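Local atomic coordinates of thiamine pyrophosphokinase (Candida albicans, PDB entry 2G9Z), a protein that catalyses the transfer of a pyrophosphate group from ATP to thiamine, producing the cofactor thiamine pyrophosphate. Residues P120-G125 / G142-R147; L210-G215 / V239-T244. All blocks are in the same frame, centred on the assembly; numbering follows the deposited sequence.

Two parallel crossovers of one mixed sheet, interaction 1 at its margin and interaction 2 deeper inside the chain, illustrate how such a sheet can be built differently in different places. In 120-125 / 142-147 the strands pair directly through their backbones; in interaction 2 segment 210-215 has already turned off into a loop, and side chains with one water make the contact. Their centres lie 20 Å apart and their nearest atoms about 11 Å, so they do not touch. Interaction 1 is nearer the chemistry: G125 lies about 5 Å from a magnesium ion and about 7 Å from the bound thiamine-pyrophosphate analogue; the N211 side chain is about 13 Å from magnesium, that of A212 about 11 Å from the analogue.

Interaction 1: P120-G125 / G142-R147; sequences PDYIVG and GSKIIR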
# COMPACT_ATOMS: atom_id res chain seq x y z
N PRO A 120 12.03 -5.86 -24.23
CA PRO A 120 12.22 -6.64 -23.01
C PRO A 120 12.69 -8.06 -23.31
O PRO A 120 12.31 -8.66 -24.32
CB PRO A 120 10.83 -6.61 -22.38
CG PRO A 120 9.93 -6.63 -23.57
CD PRO A 120 10.60 -5.65 -24.52
N ASP A 121 13.53 -8.59 -22.44
CA ASP A 121 14.05 -9.94 -22.60
C ASP A 121 12.93 -10.97 -22.48
O ASP A 121 12.86 -11.92 -23.27
CB ASP A 121 15.12 -10.21 -21.55
CG ASP A 121 16.37 -9.39 -21.78
OD1 ASP A 121 17.25 -9.86 -22.53
OD2 ASP A 121 16.47 -8.27 -21.22
N TYR A 122 12.05 -10.78 -21.50
CA TYR A 122 10.94 -11.70 -21.27
C TYR A 122 9.64 -10.95 -21.00
O TYR A 122 9.64 -9.86 -20.42
CB TYR A 122 11.21 -12.58 -20.05
CG TYR A 122 12.43 -13.47 -20.11
CD1 TYR A 122 12.35 -14.79 -20.59
CD2 TYR A 122 13.67 -13.02 -19.65
CE1 TYR A 122 13.46 -15.63 -20.60
CE2 TYR A 122 14.79 -13.85 -19.66
CZ TYR A 122 14.67 -15.15 -20.13
OH TYR A 122 15.78 -15.97 -20.12
N ILE A 123 8.53 -11.55 -21.42
CA ILE A 123 7.20 -11.01 -21.17
C ILE A 123 6.46 -12.23 -20.64
O ILE A 123 6.28 -13.20 -21.37
CB ILE A 123 6.51 -10.52 -22.45
CG1 ILE A 123 7.24 -9.30 -23.01
CG2 ILE A 123 5.06 -10.17 -22.15
CD1 ILE A 123 6.64 -8.75 -24.30
N VAL A 124 6.04 -12.19 -19.37
CA VAL A 124 5.36 -13.34 -18.78
C VAL A 124 4.07 -13.04 -18.02
O VAL A 124 3.82 -11.90 -17.62
CB VAL A 124 6.34 -14.14 -17.86
CG1 VAL A 124 7.74 -13.54 -17.93
CG2 VAL A 124 5.84 -14.18 -16.43
N GLY A 125 3.27 -14.08 -17.83
CA GLY A 125 2.01 -13.94 -17.11
C GLY A 125 0.88 -14.68 -17.80
O GLY A 125 1.12 -15.44 -18.74
N GLY A 142 11.62 -10.06 -30.79
CA GLY A 142 12.49 -10.96 -30.06
C GLY A 142 12.23 -11.23 -28.59
O GLY A 142 12.92 -12.05 -27.99
N SER A 143 11.25 -10.54 -28.00
CA SER A 143 10.94 -10.76 -26.60
C SER A 143 10.56 -12.22 -26.39
O SER A 143 9.80 -12.78 -27.17
CB SER A 143 9.77 -9.86 -26.16
OG SER A 143 10.13 -8.49 -26.20
N LYS A 144 11.10 -12.83 -25.34
CA LYS A 144 10.78 -14.22 -25.02
C LYS A 144 9.45 -14.24 -24.29
O LYS A 144 9.33 -13.71 -23.18
CB LYS A 144 11.87 -14.83 -24.13
CG LYS A 144 13.26 -14.80 -24.75
CD LYS A 144 14.29 -15.41 -23.83
CE LYS A 144 15.68 -15.38 -24.46
NZ LYS A 144 16.69 -16.03 -23.58
N ILE A 145 8.46 -14.87 -24.92
CA ILE A 145 7.11 -14.96 -24.36
C ILE A 145 6.87 -16.20 -23.52
O ILE A 145 7.05 -17.33 -23.99
CB ILE A 145 6.06 -14.96 -25.48
CG1 ILE A 145 6.28 -13.75 -26.40
CG2 ILE A 145 4.66 -14.96 -24.88
CD1 ILE A 145 6.28 -12.42 -25.69
N ILE A 146 6.46 -16.00 -22.27
CA ILE A 146 6.18 -17.12 -21.39
C ILE A 146 4.77 -16.99 -20.83
O ILE A 146 4.57 -16.32 -19.82
CB ILE A 146 7.19 -17.20 -20.23
CG1 ILE A 146 8.61 -17.27 -20.78
CG2 ILE A 146 6.90 -18.43 -19.38
CD1 ILE A 146 9.68 -17.33 -19.70
N ARG A 147 3.81 -17.62 -21.48
CA ARG A 147 2.43 -17.57 -21.02
C ARG A 147 2.18 -18.61 -19.93
O ARG A 147 2.57 -19.77 -20.07
CB ARG A 147 1.46 -17.80 -22.19
CG ARG A 147 -0.01 -17.65 -21.81
CD ARG A 147 -0.87 -17.34 -23.02
NE ARG A 147 -2.25 -17.00 -22.64
CZ ARG A 147 -3.09 -16.30 -23.39
NH1 ARG A 147 -2.70 -15.84 -24.57
NH2 ARG A 147 -4.31 -16.04 -22.95
O HOH W 1 17.45 -12.85 -22.82
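Y122 and K144 run side by side from neighbouring parallel strands, and the phenol ring rests obliquely against the lysine's aliphatic chain, CE1 of Y122 being 3.3 Å from CD of K144. Paired across the parallel bridge, both leave the same face, and matching first torsions (chi1 -61° and -59°) keep them alongside each other. Farther along that face CD1 of I146 reaches CD1 of Y122 at 3.8 Å. This is the tight part of the contact: helix 155-170 covers Y122 and V124, and the buried Y122 hydroxyl bonds to H166 and W176. Around the other face I123 and I145 also lie alongside each other, with CB of I123 3.8 Å from CD1 of I145, and Y138 of helix 132-139 packs on I123. Backbone bonds alternate between the strands: K144 N to D121 O, I123 N to K144 O and, straightest at 174°, I146 N to I123 O, this last 2.9 Å long. Only the bond from G125 N to I146 O is longer, at 3.3 Å. Ahead of the first bridge, S143 OG donates in the carbonyl plane to a lone pair of P120 O at 2.9 Å.

The looser side begins where the K144 chain, extended beyond CG, carries its ammonium past the ring to a salt bridge with E174. D121 and K144 do not meet directly: OD2 of D121 is held by the backbone N of I87, while a water donates to OD1 of D121 at 3.0 Å and only weakly accepts from NZ of K144. With helix 132-139 as the connection, the whole is a beta-alpha-beta crossover at the sheet's edge, whose inner strand leads from G125 straight into D126 and, two residues later, D128, both magnesium ligands.

Interaction 2: L210-G215 / V239-T244; sequences LNAIGG and VFFITT
F241 presents its ring to the loop residues A212 and I213. The methyl of A212 approaches obliquely, its CB 3.7 Å from CE1 of F241, while CD1 of I213 sits over one ring face and CG1 of V239, from the ring's own strand, covers the opposite one. The phenyl is thus held between two aliphatic groups. The I213 side chain crosses that of F241 at about a right angle, with its CG1 4.1 Å from CB of F241.

I242 points off the other side of the strand, next to L210, with CB of I242 3.8 Å from CD2 of L210 and the two side chains running the same way. Here strand 205-210 ends, helix 217-233 follows after the loop, and strand 237-242 returns parallel to the first: a beta-alpha-beta unit whose first strand leaves the sheet at this level. A water bridges the two backbones, donating to I242 O at 2.7 Å and accepting from N211 N at 2.8 Å. The side-chain amide of N211 is engaged elsewhere, ND2 bonding to L69 O.

T243 closes the contact with its methyl, CG2 lying 3.5 Å from CB of I213. Its first torsion (chi1 78°) places OG1 between the backbone N and the carbonyl carbon, where it accepts from the backbone amides of N245 and D246, and leaves CG2 to meet the isoleucine. I213 also packs on F217 of the second subunit.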
# COMPACT_ATOMS: atom_id res chain seq x y z
N LEU A 210 9.10 -1.94 -11.06
CA LEU A 210 8.27 -0.76 -11.34
C LEU A 210 6.79 -1.12 -11.37
O LEU A 210 6.42 -2.21 -11.81
CB LEU A 210 8.64 -0.14 -12.70
CG LEU A 210 10.04 0.41 -12.90
CD1 LEU A 210 10.18 0.92 -14.34
CD2 LEU A 210 10.31 1.53 -11.90
N ASN A 211 5.95 -0.20 -10.90
CA ASN A 211 4.49 -0.37 -10.92
C ASN A 211 3.87 -1.49 -10.09
O ASN A 211 2.74 -1.91 -10.36
CB ASN A 211 4.03 -0.53 -12.38
CG ASN A 211 4.59 0.55 -13.29
OD1 ASN A 211 4.63 1.73 -12.92
ND2 ASN A 211 5.03 0.16 -14.49
N ALA A 212 4.58 -1.97 -9.07
CA ALA A 212 4.07 -3.04 -8.22
C ALA A 212 3.38 -2.48 -6.98
O ALA A 212 2.67 -3.20 -6.27
CB ALA A 212 5.20 -3.96 -7.80
N ILE A 213 3.59 -1.20 -6.74
CA ILE A 213 3.01 -0.51 -5.59
C ILE A 213 2.14 0.64 -6.07
O ILE A 213 2.39 1.20 -7.14
CB ILE A 213 4.13 0.07 -4.68
CG1 ILE A 213 5.11 -1.03 -4.27
CG2 ILE A 213 3.51 0.74 -3.45
CD1 ILE A 213 4.50 -2.14 -3.42
N GLY A 214 1.12 0.99 -5.30
CA GLY A 214 0.27 2.11 -5.66
C GLY A 214 -0.96 1.85 -6.50
O GLY A 214 -1.80 2.74 -6.66
N GLY A 215 -1.08 0.65 -7.06
CA GLY A 215 -2.24 0.34 -7.88
C GLY A 215 -3.29 -0.36 -7.03
O GLY A 215 -3.56 0.05 -5.91
N VAL A 239 15.65 -6.85 -3.52
CA VAL A 239 14.54 -6.29 -4.28
C VAL A 239 14.28 -4.83 -3.92
O VAL A 239 14.21 -4.46 -2.75
CB VAL A 239 13.24 -7.09 -4.05
CG1 VAL A 239 12.08 -6.42 -4.79
CG2 VAL A 239 13.43 -8.51 -4.54
N PHE A 240 14.15 -4.00 -4.95
CA PHE A 240 13.86 -2.59 -4.76
C PHE A 240 12.60 -2.24 -5.54
O PHE A 240 12.56 -2.43 -6.76
CB PHE A 240 14.99 -1.71 -5.29
CG PHE A 240 16.18 -1.66 -4.39
CD1 PHE A 240 16.09 -1.08 -3.13
CD2 PHE A 240 17.40 -2.16 -4.82
CE1 PHE A 240 17.21 -1.00 -2.31
CE2 PHE A 240 18.53 -2.08 -4.00
CZ PHE A 240 18.43 -1.50 -2.75
N PHE A 241 11.58 -1.76 -4.84
CA PHE A 241 10.36 -1.35 -5.51
C PHE A 241 10.54 0.15 -5.74
O PHE A 241 10.73 0.91 -4.78
CB PHE A 241 9.13 -1.57 -4.63
CG PHE A 241 8.73 -3.00 -4.48
CD1 PHE A 241 8.16 -3.69 -5.54
CD2 PHE A 241 8.91 -3.65 -3.27
CE1 PHE A 241 7.77 -5.02 -5.40
CE2 PHE A 241 8.52 -4.98 -3.12
CZ PHE A 241 7.95 -5.67 -4.18
N ILE A 242 10.52 0.57 -6.99
CA ILE A 242 10.66 1.99 -7.29
C ILE A 242 9.29 2.45 -7.74
O ILE A 242 8.74 1.94 -8.71
CB ILE A 242 11.69 2.24 -8.40
CG1 ILE A 242 13.09 1.89 -7.90
CG2 ILE A 242 11.63 3.71 -8.83
CD1 ILE A 242 14.17 2.04 -8.96
N THR A 243 8.72 3.41 -7.01
CA THR A 243 7.40 3.92 -7.35
C THR A 243 7.49 5.38 -7.74
O THR A 243 8.57 5.95 -7.83
CB THR A 243 6.43 3.80 -6.16
OG1 THR A 243 6.69 4.86 -5.22
CG2 THR A 243 6.60 2.46 -5.46
N THR A 244 6.32 5.97 -7.96
CA THR A 244 6.24 7.37 -8.34
C THR A 244 6.65 8.26 -7.17
O THR A 244 7.19 9.35 -7.35
CB THR A 244 4.81 7.74 -8.77
OG1 THR A 244 4.45 6.97 -9.93
CG2 THR A 244 4.71 9.22 -9.10
O HOH W 2 6.64 2.45 -10.40